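Probable porin (Pseudomonas aeruginosa, PDB 2Y0H) probably acts as an outer-membrane porin of the OprD family, a closed beta-barrel that lets small solutes pass. Local coordinates at residues D11-Y16 and I383-L388; H173-F178 and G198-I203; R190-Y195 and G210-L215; Q298-Q303 and G327-R332. All blocks are in the same frame, centred on the assembly; numbering follows the deposited sequence.

How the interactions relate
Starting at the N terminus, the segment 11-16 on the first barrel strand waits for its partner until the very end of the chain, where interaction 1 joins it to the last strand and closes the barrel; the other three contacts are nested inside that loop. Interaction 2 then ties the loop before strand 178-186 to the end of strand 191-200. It crosses interaction 3, because 190-195 lies between 173-178 and 198-203, while 210-215 lies beyond both; the two contacts share strand 191-200, and their centres are 29 Å apart. Interaction 4 follows in series, joining strands 300-309 and 318-330. All four reach the same sheet, with interaction 1 across the chain's centre from the others.

Interaction 1 (D11-Y16 and I383-L388); sequences DLRNFY and IVNYTL. With C8E ((hydroxyethyloxy)tri(ethyloxy)octane), chain I.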
# COMPACT_ATOMS: atom_id res chain seq x y z
N ASP A 11 16.75 -8.12 -3.22
CA ASP A 11 15.40 -8.66 -3.28
C ASP A 11 15.08 -9.04 -4.72
O ASP A 11 15.22 -8.23 -5.62
CB ASP A 11 14.39 -7.63 -2.78
CG ASP A 11 14.61 -7.22 -1.33
OD1 ASP A 11 15.00 -8.08 -0.51
OD2 ASP A 11 14.41 -6.03 -1.01
N LEU A 12 14.64 -10.27 -4.92
CA LEU A 12 14.33 -10.75 -6.26
C LEU A 12 12.84 -10.98 -6.39
O LEU A 12 12.22 -11.61 -5.53
CB LEU A 12 15.08 -12.05 -6.54
CG LEU A 12 16.61 -12.03 -6.65
CD1 LEU A 12 17.05 -10.92 -7.55
CD2 LEU A 12 17.29 -11.88 -5.30
N ARG A 13 12.24 -10.47 -7.47
CA ARG A 13 10.83 -10.74 -7.71
C ARG A 13 10.57 -11.19 -9.13
O ARG A 13 10.89 -10.48 -10.08
CB ARG A 13 9.96 -9.52 -7.41
CG ARG A 13 8.47 -9.81 -7.64
CD ARG A 13 7.56 -8.72 -7.07
NE ARG A 13 7.78 -8.53 -5.65
CZ ARG A 13 7.37 -7.47 -4.97
NH1 ARG A 13 6.72 -6.50 -5.60
NH2 ARG A 13 7.62 -7.37 -3.67
N ASN A 14 9.98 -12.38 -9.27
CA ASN A 14 9.58 -12.87 -10.58
C ASN A 14 8.05 -12.88 -10.68
O ASN A 14 7.36 -13.45 -9.83
CB ASN A 14 10.18 -14.26 -10.88
CG ASN A 14 10.02 -14.67 -12.35
OD1 ASN A 14 9.12 -15.42 -12.70
ND2 ASN A 14 10.92 -14.17 -13.20
N PHE A 15 7.55 -12.25 -11.73
CA PHE A 15 6.16 -11.85 -11.80
C PHE A 15 5.62 -12.28 -13.14
O PHE A 15 6.13 -11.87 -14.17
CB PHE A 15 6.10 -10.33 -11.68
CG PHE A 15 4.71 -9.76 -11.49
CD1 PHE A 15 3.89 -9.52 -12.58
CD2 PHE A 15 4.27 -9.39 -10.22
CE1 PHE A 15 2.63 -8.95 -12.41
CE2 PHE A 15 3.03 -8.82 -10.05
CZ PHE A 15 2.20 -8.60 -11.14
N TYR A 16 4.61 -13.13 -13.11
CA TYR A 16 3.94 -13.52 -14.34
C TYR A 16 2.45 -13.26 -14.22
O TYR A 16 1.80 -13.70 -13.27
CB TYR A 16 4.17 -15.00 -14.66
CG TYR A 16 3.29 -15.47 -15.79
CD1 TYR A 16 3.67 -15.30 -17.12
CD2 TYR A 16 2.06 -16.05 -15.54
CE1 TYR A 16 2.85 -15.72 -18.16
CE2 TYR A 16 1.23 -16.47 -16.57
CZ TYR A 16 1.63 -16.30 -17.88
OH TYR A 16 0.80 -16.72 -18.90
N ILE A 383 3.81 -15.06 -8.65
CA ILE A 383 4.89 -14.21 -8.19
C ILE A 383 5.82 -15.02 -7.31
O ILE A 383 5.37 -15.74 -6.42
CB ILE A 383 4.35 -13.03 -7.37
CG1 ILE A 383 3.37 -12.20 -8.20
CG2 ILE A 383 5.48 -12.15 -6.86
CD1 ILE A 383 1.93 -12.41 -7.79
N VAL A 384 7.12 -14.92 -7.58
CA VAL A 384 8.14 -15.54 -6.74
C VAL A 384 9.01 -14.46 -6.12
O VAL A 384 9.62 -13.66 -6.83
CB VAL A 384 9.02 -16.53 -7.55
CG1 VAL A 384 10.11 -17.14 -6.66
CG2 VAL A 384 8.16 -17.62 -8.16
N ASN A 385 9.06 -14.44 -4.80
CA ASN A 385 9.87 -13.47 -4.09
C ASN A 385 11.02 -14.15 -3.38
O ASN A 385 10.86 -15.23 -2.81
CB ASN A 385 9.02 -12.72 -3.05
CG ASN A 385 8.17 -11.64 -3.67
OD1 ASN A 385 8.68 -10.62 -4.12
ND2 ASN A 385 6.87 -11.85 -3.69
N TYR A 386 12.18 -13.50 -3.38
CA TYR A 386 13.28 -13.99 -2.58
C TYR A 386 14.25 -12.88 -2.22
O TYR A 386 14.58 -12.03 -3.05
CB TYR A 386 14.03 -15.12 -3.29
CG TYR A 386 15.20 -15.60 -2.49
CD1 TYR A 386 15.02 -16.32 -1.31
CD2 TYR A 386 16.50 -15.32 -2.90
CE1 TYR A 386 16.09 -16.76 -0.57
CE2 TYR A 386 17.59 -15.76 -2.16
CZ TYR A 386 17.37 -16.47 -0.99
OH TYR A 386 18.45 -16.90 -0.25
N THR A 387 14.72 -12.90 -0.98
CA THR A 387 15.71 -11.94 -0.54
C THR A 387 17.04 -12.63 -0.24
O THR A 387 17.13 -13.49 0.64
CB THR A 387 15.22 -11.15 0.68
OG1 THR A 387 14.12 -10.32 0.29
CG2 THR A 387 16.36 -10.30 1.26
N LEU A 388 18.06 -12.25 -1.00
CA LEU A 388 19.41 -12.75 -0.81
C LEU A 388 20.19 -11.81 0.10
O LEU A 388 20.23 -10.60 -0.15
CB LEU A 388 20.10 -12.82 -2.16
CG LEU A 388 21.52 -13.36 -2.22
CD1 LEU A 388 21.48 -14.90 -2.21
CD2 LEU A 388 22.22 -12.84 -3.46
O9 C8E I . 16.94 -18.19 -5.42
C10 C8E I . 17.98 -18.19 -4.47
C11 C8E I . 17.92 -19.44 -3.59
O12 C8E I . 18.93 -19.38 -2.60
C13 C8E I . 18.40 -19.54 -1.30
C14 C8E I . 19.21 -20.55 -0.49
O15 C8E I . 18.35 -21.23 0.39
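Thr387 reaches Asp11 with a short hydrogen bond, its OG1 donating to OD1 at 2.5 Å and arriving from above the carboxylate plane. Next along the same face, Arg13 lies beside Asn385 and gives its NE to OD1 at 2.7 Å. That bond uses a lone pair of the amide oxygen and stays close to the guanidinium plane, although the two flat groups stand almost perpendicular, 87° apart. A bend at chi3 of Arg13 (-57°) turns NE to the amide. Further on, Phe15 runs alongside Ile383, with CD2 resting 3.6 Å from CG1.

Between these pairs the backbones are joined at Leu12-Tyr386 and Asn14-Val384, each residue donating to and accepting from its partner; Leu12 N to Tyr386 O is the shortest of the four bonds at 2.6 Å. The side chains of these residues project to the other face. There Leu12 CD2 approaches Tyr386 CD2 at 4.3 Å, and detergent atom C11 lies over one face of the tyrosine ring, consistent with a surface turned to lipid, though the detergent's exact placement near the hydroxyl is doubtful.

In the second shell, Arg41 takes Asp11 OD2 in a salt bridge, and Asp122 pairs with Arg13 NH1, so each charged group has a second partner. Asn14 turns away to Trp34 and Gln36. First strand thus meets last, antiparallel, in the closing seam of an 18-stranded porin beta-barrel.

Interaction 2 (H173-F178 and G198-I203); sequences HASDEF and GQLKDI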
# COMPACT_ATOMS: atom_id res chain seq x y z
N HIS A 173 -0.94 19.72 -14.41
CA HIS A 173 -1.14 20.57 -13.25
C HIS A 173 -0.67 19.85 -11.97
O HIS A 173 -1.47 19.41 -11.14
CB HIS A 173 -2.59 21.06 -13.17
CG HIS A 173 -2.88 22.22 -14.09
ND1 HIS A 173 -4.08 22.89 -14.09
CD2 HIS A 173 -2.10 22.83 -15.02
CE1 HIS A 173 -4.04 23.87 -14.98
NE2 HIS A 173 -2.85 23.85 -15.56
N ALA A 174 0.65 19.73 -11.85
CA ALA A 174 1.27 18.91 -10.82
C ALA A 174 1.96 19.78 -9.78
O ALA A 174 2.10 20.98 -9.95
CB ALA A 174 2.26 17.95 -11.44
N SER A 175 2.40 19.16 -8.70
CA SER A 175 3.04 19.90 -7.63
C SER A 175 4.25 19.11 -7.17
O SER A 175 4.23 17.88 -7.22
CB SER A 175 2.04 20.12 -6.48
OG SER A 175 2.67 20.39 -5.24
N ASP A 176 5.30 19.80 -6.76
CA ASP A 176 6.50 19.10 -6.31
C ASP A 176 6.59 19.02 -4.79
O ASP A 176 7.66 18.78 -4.23
CB ASP A 176 7.77 19.73 -6.90
CG ASP A 176 7.94 21.20 -6.52
OD1 ASP A 176 7.14 21.74 -5.71
OD2 ASP A 176 8.90 21.81 -7.03
N GLU A 177 5.47 19.22 -4.12
CA GLU A 177 5.49 19.31 -2.67
C GLU A 177 4.30 18.62 -2.00
O GLU A 177 3.17 19.11 -2.03
CB GLU A 177 5.60 20.78 -2.25
CG GLU A 177 5.48 21.02 -0.76
CD GLU A 177 5.73 22.48 -0.38
OE1 GLU A 177 6.35 23.21 -1.19
OE2 GLU A 177 5.31 22.88 0.72
N PHE A 178 4.57 17.47 -1.40
CA PHE A 178 3.57 16.77 -0.61
C PHE A 178 3.99 16.81 0.85
O PHE A 178 5.01 16.24 1.23
CB PHE A 178 3.43 15.32 -1.07
CG PHE A 178 2.39 14.55 -0.30
CD1 PHE A 178 1.04 14.82 -0.49
CD2 PHE A 178 2.76 13.58 0.62
CE1 PHE A 178 0.08 14.12 0.21
CE2 PHE A 178 1.79 12.88 1.32
CZ PHE A 178 0.45 13.16 1.11
N GLY A 198 -2.27 15.01 5.07
CA GLY A 198 -1.52 15.02 3.82
C GLY A 198 -1.87 16.26 3.01
O GLY A 198 -3.04 16.61 2.87
N GLN A 199 -0.87 16.95 2.48
CA GLN A 199 -1.13 18.13 1.67
C GLN A 199 -0.28 18.14 0.42
O GLN A 199 0.92 18.34 0.50
CB GLN A 199 -0.83 19.41 2.46
CG GLN A 199 -0.88 20.67 1.61
CD GLN A 199 -0.25 21.87 2.33
OE1 GLN A 199 0.86 21.77 2.84
NE2 GLN A 199 -0.98 22.99 2.38
N LEU A 200 -0.91 17.94 -0.73
CA LEU A 200 -0.21 18.11 -1.99
C LEU A 200 -0.39 19.57 -2.32
O LEU A 200 -1.47 19.98 -2.73
CB LEU A 200 -0.84 17.26 -3.10
CG LEU A 200 0.10 16.61 -4.11
CD1 LEU A 200 -0.62 16.27 -5.43
CD2 LEU A 200 1.34 17.41 -4.34
N LYS A 201 0.67 20.36 -2.11
CA LYS A 201 0.58 21.82 -2.17
C LYS A 201 -0.11 22.33 -3.43
O LYS A 201 0.25 21.95 -4.54
CB LYS A 201 1.97 22.45 -2.05
CG LYS A 201 1.90 23.95 -1.72
CD LYS A 201 3.27 24.61 -1.79
CE LYS A 201 3.21 26.07 -1.29
NZ LYS A 201 2.16 26.88 -2.00
N ASP A 202 -1.10 23.19 -3.23
CA ASP A 202 -1.92 23.73 -4.32
C ASP A 202 -2.86 22.77 -5.04
O ASP A 202 -3.50 23.15 -6.01
CB ASP A 202 -1.06 24.48 -5.33
CG ASP A 202 -0.62 25.82 -4.81
OD1 ASP A 202 -1.42 26.42 -4.04
OD2 ASP A 202 0.51 26.24 -5.14
N ILE A 203 -2.96 21.53 -4.57
CA ILE A 203 -3.87 20.58 -5.21
C ILE A 203 -4.92 20.03 -4.24
O ILE A 203 -6.11 20.26 -4.43
CB ILE A 203 -3.09 19.44 -5.91
CG1 ILE A 203 -2.28 20.02 -7.05
CG2 ILE A 203 -4.05 18.34 -6.41
CD1 ILE A 203 -1.38 19.02 -7.77
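The carbonyl oxygen of His173 rests on the tip of Ile203, with O 3.4 Å from CD1, while the imidazole leads away to the backbone of Ile239. Ala174 only skirts the same methyl.

Ser175 is the first real anchor. Its OG, swung opposite the backbone N (chi1 159°), donates to Lys201 O at 3.0 Å, in the carbonyl plane and on a lone pair. The same hydroxyl accepts from Glu177 N at 3.2 Å, which makes an ST turn. Ser175 CB packs against Ile203 CD1 (3.8 Å), and Leu200 CD2 comes in close to the hydroxyl.

At Glu177 the backbone takes over: its O receives Lys201 N at 2.8 Å, almost straight on to the carbonyl. The two side chains slant across one another, with OE1 3.4 Å from the Lys201 CD methylene rather than at the ammonium; the carboxylate instead takes Asn179 through OE2. Lys201 NZ leans towards Asp202 in a long salt bridge.

Phe178 enters the strand proper, facing Leu200 as an antiparallel non-hydrogen-bonded pair. Its ring runs back along the partner strand until CZ sits 3.8 Å from Gly198 CA.

Hydroxyl and backbone hydrogen bonds, not an ion pair between Glu177 and Lys201, therefore fasten the loop here, so its hold probably depends little on the ionisation of those two residues.

Interaction 3 (R190-Y195 and G210-L215); sequences RLSASY and GLLHTL. With C8E ((hydroxyethyloxy)tri(ethyloxy)octane), chain E.
Ser192 and Leu212 exchange two backbone hydrogen bonds, as do Ser194 and Gly210, in antiparallel register. Beyond them Thr214 N reaches Arg190 O at 2.8 Å, just before strand 191-200 begins.

Apolar contact is concentrated in one diagonal pair on the face of Leu191, Ala193 and His213: Leu191 CD1 presses on Leu211 CD2 at 3.3 Å, closer than usual for two methyls. Leu191 CB also stands at the edge of the His213 ring, 4.2 Å from CD2.

Among the polar side chains, Ser192 OG is 3.7 Å from Leu212 CB on the opposite face. Arg190 lays its aliphatic part along the Thr214 carbonyl, its bend at chi3 (-70°) turning the guanidinium so that NH1 is 4.2 Å from His213 NE2, near but not bonded.

Detergent contact comes at Tyr195, where the alkyl tail passes over one ring face, C4 standing 3.5 Å above its plane; the phenol hydroxyl is hydrogen-bonded to His207 ND1.

The two strands form a hairpin within the barrel wall: strand 178-186 pairs with the other edge of 191-200 through Ala193 and Tyr195, and strand 221-234 pairs with 204-216 through Leu211, His213 and Leu215.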
# COMPACT_ATOMS: atom_id res chain seq x y z
N ARG A 190 -4.47 -2.76 23.52
CA ARG A 190 -5.65 -3.19 22.75
C ARG A 190 -6.19 -2.08 21.85
O ARG A 190 -6.90 -2.35 20.88
CB ARG A 190 -6.77 -3.63 23.70
CG ARG A 190 -6.72 -5.09 24.17
CD ARG A 190 -7.83 -5.35 25.21
NE ARG A 190 -7.55 -4.67 26.48
CZ ARG A 190 -8.13 -3.54 26.88
NH1 ARG A 190 -9.04 -2.94 26.12
NH2 ARG A 190 -7.80 -3.00 28.06
N LEU A 191 -5.86 -0.83 22.19
CA LEU A 191 -6.50 0.33 21.57
C LEU A 191 -5.52 1.43 21.20
O LEU A 191 -4.85 2.00 22.06
CB LEU A 191 -7.55 0.90 22.52
CG LEU A 191 -8.16 2.24 22.12
CD1 LEU A 191 -8.91 2.12 20.81
CD2 LEU A 191 -9.10 2.72 23.20
N SER A 192 -5.45 1.73 19.90
CA SER A 192 -4.61 2.82 19.43
C SER A 192 -5.36 3.70 18.45
O SER A 192 -6.30 3.27 17.80
CB SER A 192 -3.34 2.27 18.79
OG SER A 192 -3.67 1.44 17.71
N ALA A 193 -4.93 4.95 18.35
CA ALA A 193 -5.56 5.89 17.45
C ALA A 193 -4.49 6.59 16.63
O ALA A 193 -3.35 6.75 17.07
CB ALA A 193 -6.38 6.90 18.24
N SER A 194 -4.86 7.00 15.42
CA SER A 194 -3.92 7.65 14.51
C SER A 194 -4.57 8.83 13.84
O SER A 194 -5.72 8.77 13.43
CB SER A 194 -3.46 6.67 13.44
OG SER A 194 -2.57 5.74 13.99
N TYR A 195 -3.82 9.92 13.75
CA TYR A 195 -4.26 11.04 12.94
C TYR A 195 -3.15 11.42 11.97
O TYR A 195 -2.00 11.52 12.37
CB TYR A 195 -4.65 12.25 13.80
CG TYR A 195 -4.81 13.51 12.98
CD1 TYR A 195 -3.72 14.33 12.70
CD2 TYR A 195 -6.04 13.85 12.44
CE1 TYR A 195 -3.86 15.48 11.93
CE2 TYR A 195 -6.20 15.00 11.67
CZ TYR A 195 -5.11 15.80 11.42
OH TYR A 195 -5.29 16.93 10.65
N GLY A 210 -7.88 7.23 12.32
CA GLY A 210 -7.99 5.80 12.42
C GLY A 210 -8.10 5.34 13.86
O GLY A 210 -7.43 5.87 14.74
N LEU A 211 -8.94 4.35 14.09
CA LEU A 211 -9.14 3.81 15.42
C LEU A 211 -8.97 2.30 15.32
O LEU A 211 -9.76 1.63 14.66
CB LEU A 211 -10.54 4.17 15.90
CG LEU A 211 -10.73 4.56 17.36
CD1 LEU A 211 -12.11 5.18 17.55
CD2 LEU A 211 -10.56 3.35 18.25
N LEU A 212 -7.91 1.78 15.93
CA LEU A 212 -7.66 0.35 15.90
C LEU A 212 -7.92 -0.31 17.26
O LEU A 212 -7.21 -0.06 18.24
CB LEU A 212 -6.23 0.06 15.42
CG LEU A 212 -5.87 -1.42 15.38
CD1 LEU A 212 -6.83 -2.15 14.44
CD2 LEU A 212 -4.41 -1.62 14.96
N HIS A 213 -8.94 -1.17 17.31
CA HIS A 213 -9.27 -1.88 18.54
C HIS A 213 -9.18 -3.41 18.39
O HIS A 213 -9.80 -4.00 17.50
CB HIS A 213 -10.66 -1.50 19.06
CG HIS A 213 -11.00 -2.13 20.37
ND1 HIS A 213 -11.90 -3.17 20.49
CD2 HIS A 213 -10.53 -1.90 21.62
CE1 HIS A 213 -11.99 -3.53 21.76
NE2 HIS A 213 -11.16 -2.78 22.46
N THR A 214 -8.38 -4.03 19.26
CA THR A 214 -8.26 -5.48 19.29
C THR A 214 -8.85 -6.00 20.61
O THR A 214 -8.42 -5.61 21.70
CB THR A 214 -6.80 -5.95 19.12
OG1 THR A 214 -6.32 -5.57 17.82
CG2 THR A 214 -6.70 -7.45 19.23
N LEU A 215 -9.85 -6.86 20.49
CA LEU A 215 -10.57 -7.40 21.64
C LEU A 215 -10.28 -8.90 21.73
O LEU A 215 -10.66 -9.66 20.85
CB LEU A 215 -12.08 -7.17 21.47
CG LEU A 215 -13.03 -7.80 22.51
CD1 LEU A 215 -12.93 -7.07 23.85
CD2 LEU A 215 -14.49 -7.83 22.04
C1 C8E E . -2.39 15.80 16.81
C2 C8E E . -3.54 15.01 17.45
C3 C8E E . -4.92 15.49 17.00
C4 C8E E . -4.92 16.08 15.59
C5 C8E E . -5.86 17.27 15.50
C6 C8E E . -6.29 17.55 14.06
C7 C8E E . -7.23 18.76 13.96
C8 C8E E . -7.35 19.25 12.51
O9 C8E E . -8.58 19.91 12.30
C10 C8E E . -8.43 21.16 11.65

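Interaction 4 (Q298-Q303 and G327-R332); sequences QEKSWQ and GRDIDR
Lys300 and Arg328 grip each other twice through their backbones, Lys300 N to Arg328 O at 3.0 Å and Arg328 N to Lys300 O at 2.9 Å. The close-fitting part of the contact is buried: Glu299, Ser301, Gly327 and Ile330. Ser301 faces Gly327, their CA atoms 4.2 Å apart, and the glycine lets Glu299 OE2 come to 3.6 Å from its CA. Glu299 lies alongside Ile330, its carboxylate carbon next to CG1 and OE2 beside CD1. Glu299 OE1 is held by the backbone N of Arg296, but OE2 is near Glu341 OE2; two like charges so close would probably raise the proton affinity of one.

The strands are the 300-309 and 318-330 arms of a barrel hairpin, met here at its open end. Regular pairing stops after Lys300-Arg328: Asp329 takes a left-handed backbone conformation (phi 63°), and Ile330, not Asp329, comes opposite Glu299.

Away from that packed part, long side chains reach over the exposed side. Lys300 CB stands over one face of the Arg328 guanidinium, 3.7 Å above its plane, and NH1 points at the edge of the Trp302 ring, the planes 44° apart. Water 1 accepts from NH1 at 2.9 Å in the guanidinium plane and gives only a weak bond to Lys300 O. Lys300, extended beyond CG, crosses to Asp329, where NZ and OD2 form a salt bridge of 3.1 Å. Gln298 OE1 meets Asp331 CB at 3.0 Å, the amide and carboxylate planes 86° apart; Asp331 OD1 accepts from Gly333 N.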
# COMPACT_ATOMS: atom_id res chain seq x y z
N GLN A 298 -18.96 8.26 -5.05
CA GLN A 298 -20.20 7.80 -4.40
C GLN A 298 -20.35 6.29 -4.19
O GLN A 298 -21.44 5.81 -3.87
CB GLN A 298 -21.43 8.35 -5.14
CG GLN A 298 -21.53 9.86 -5.08
CD GLN A 298 -22.74 10.39 -5.80
OE1 GLN A 298 -22.78 10.45 -7.03
NE2 GLN A 298 -23.76 10.79 -5.04
N GLU A 299 -19.28 5.52 -4.35
CA GLU A 299 -19.40 4.07 -4.25
C GLU A 299 -19.58 3.56 -2.82
O GLU A 299 -18.87 3.97 -1.91
CB GLU A 299 -18.20 3.41 -4.89
CG GLU A 299 -18.31 1.90 -4.98
CD GLU A 299 -17.21 1.33 -5.85
OE1 GLU A 299 -16.26 2.08 -6.14
OE2 GLU A 299 -17.29 0.15 -6.25
N LYS A 300 -20.53 2.65 -2.64
CA LYS A 300 -20.71 1.94 -1.37
C LYS A 300 -20.36 0.49 -1.60
O LYS A 300 -20.82 -0.12 -2.56
CB LYS A 300 -22.17 2.02 -0.92
CG LYS A 300 -22.67 3.41 -0.52
CD LYS A 300 -24.20 3.41 -0.48
CE LYS A 300 -24.77 4.72 0.05
NZ LYS A 300 -26.18 4.93 -0.39
N SER A 301 -19.54 -0.09 -0.73
CA SER A 301 -19.11 -1.46 -0.94
C SER A 301 -18.95 -2.20 0.37
O SER A 301 -18.70 -1.59 1.42
CB SER A 301 -17.78 -1.52 -1.72
OG SER A 301 -16.76 -0.79 -1.06
N TRP A 302 -19.12 -3.51 0.30
CA TRP A 302 -18.90 -4.37 1.44
C TRP A 302 -17.99 -5.52 1.03
O TRP A 302 -17.91 -5.88 -0.15
CB TRP A 302 -20.23 -4.88 2.01
CG TRP A 302 -21.14 -5.53 1.00
CD1 TRP A 302 -22.15 -4.93 0.28
CD2 TRP A 302 -21.14 -6.91 0.60
NE1 TRP A 302 -22.78 -5.85 -0.53
CE2 TRP A 302 -22.18 -7.07 -0.36
CE3 TRP A 302 -20.38 -8.02 0.97
CZ2 TRP A 302 -22.46 -8.30 -0.95
CZ3 TRP A 302 -20.66 -9.24 0.37
CH2 TRP A 302 -21.70 -9.37 -0.58
N GLN A 303 -17.32 -6.10 2.02
CA GLN A 303 -16.35 -7.14 1.77
C GLN A 303 -16.60 -8.33 2.69
O GLN A 303 -17.00 -8.17 3.85
CB GLN A 303 -14.92 -6.61 2.00
CG GLN A 303 -13.87 -7.70 2.02
CD GLN A 303 -12.43 -7.23 2.25
OE1 GLN A 303 -11.52 -8.06 2.28
NE2 GLN A 303 -12.22 -5.92 2.39
N GLY A 327 -19.54 -3.56 -5.02
CA GLY A 327 -19.76 -2.12 -4.99
C GLY A 327 -20.98 -1.65 -5.78
O GLY A 327 -21.36 -2.26 -6.77
N ARG A 328 -21.58 -0.55 -5.34
CA ARG A 328 -22.79 -0.03 -5.97
C ARG A 328 -22.85 1.49 -5.86
O ARG A 328 -22.02 2.11 -5.20
CB ARG A 328 -24.02 -0.63 -5.29
CG ARG A 328 -24.13 -0.25 -3.83
CD ARG A 328 -25.24 -1.02 -3.11
NE ARG A 328 -25.52 -0.43 -1.80
CZ ARG A 328 -24.80 -0.67 -0.71
NH1 ARG A 328 -23.76 -1.50 -0.76
NH2 ARG A 328 -25.12 -0.08 0.44
N ASP A 329 -23.86 2.07 -6.51
CA ASP A 329 -24.10 3.52 -6.47
C ASP A 329 -22.95 4.31 -7.09
O ASP A 329 -22.71 5.47 -6.73
CB ASP A 329 -24.33 4.02 -5.04
CG ASP A 329 -25.54 3.39 -4.38
OD1 ASP A 329 -26.33 2.72 -5.07
OD2 ASP A 329 -25.70 3.56 -3.15
N ILE A 330 -22.21 3.69 -8.01
CA ILE A 330 -21.10 4.41 -8.64
C ILE A 330 -21.64 5.50 -9.56
O ILE A 330 -22.38 5.22 -10.50
CB ILE A 330 -20.16 3.47 -9.41
CG1 ILE A 330 -19.52 2.46 -8.45
CG2 ILE A 330 -19.09 4.29 -10.16
CD1 ILE A 330 -18.78 1.36 -9.16
N ASP A 331 -21.27 6.75 -9.29
CA ASP A 331 -21.77 7.86 -10.08
C ASP A 331 -21.18 7.86 -11.49
O ASP A 331 -19.97 7.90 -11.66
CB ASP A 331 -21.49 9.20 -9.40
CG ASP A 331 -21.98 10.39 -10.21
OD1 ASP A 331 -23.00 10.25 -10.91
OD2 ASP A 331 -21.34 11.46 -10.15
N ARG A 332 -22.05 7.79 -12.49
CA ARG A 332 -21.62 7.91 -13.88
C ARG A 332 -22.02 9.26 -14.49
O ARG A 332 -21.89 9.47 -15.69
CB ARG A 332 -22.14 6.75 -14.74
CG ARG A 332 -21.54 5.40 -14.37
CD ARG A 332 -21.68 4.38 -15.51
NE ARG A 332 -23.08 4.22 -15.90
CZ ARG A 332 -23.50 4.23 -17.16
NH1 ARG A 332 -22.63 4.37 -18.16
NH2 ARG A 332 -24.79 4.08 -17.43
O HOH W 1 -22.41 -2.99 -2.89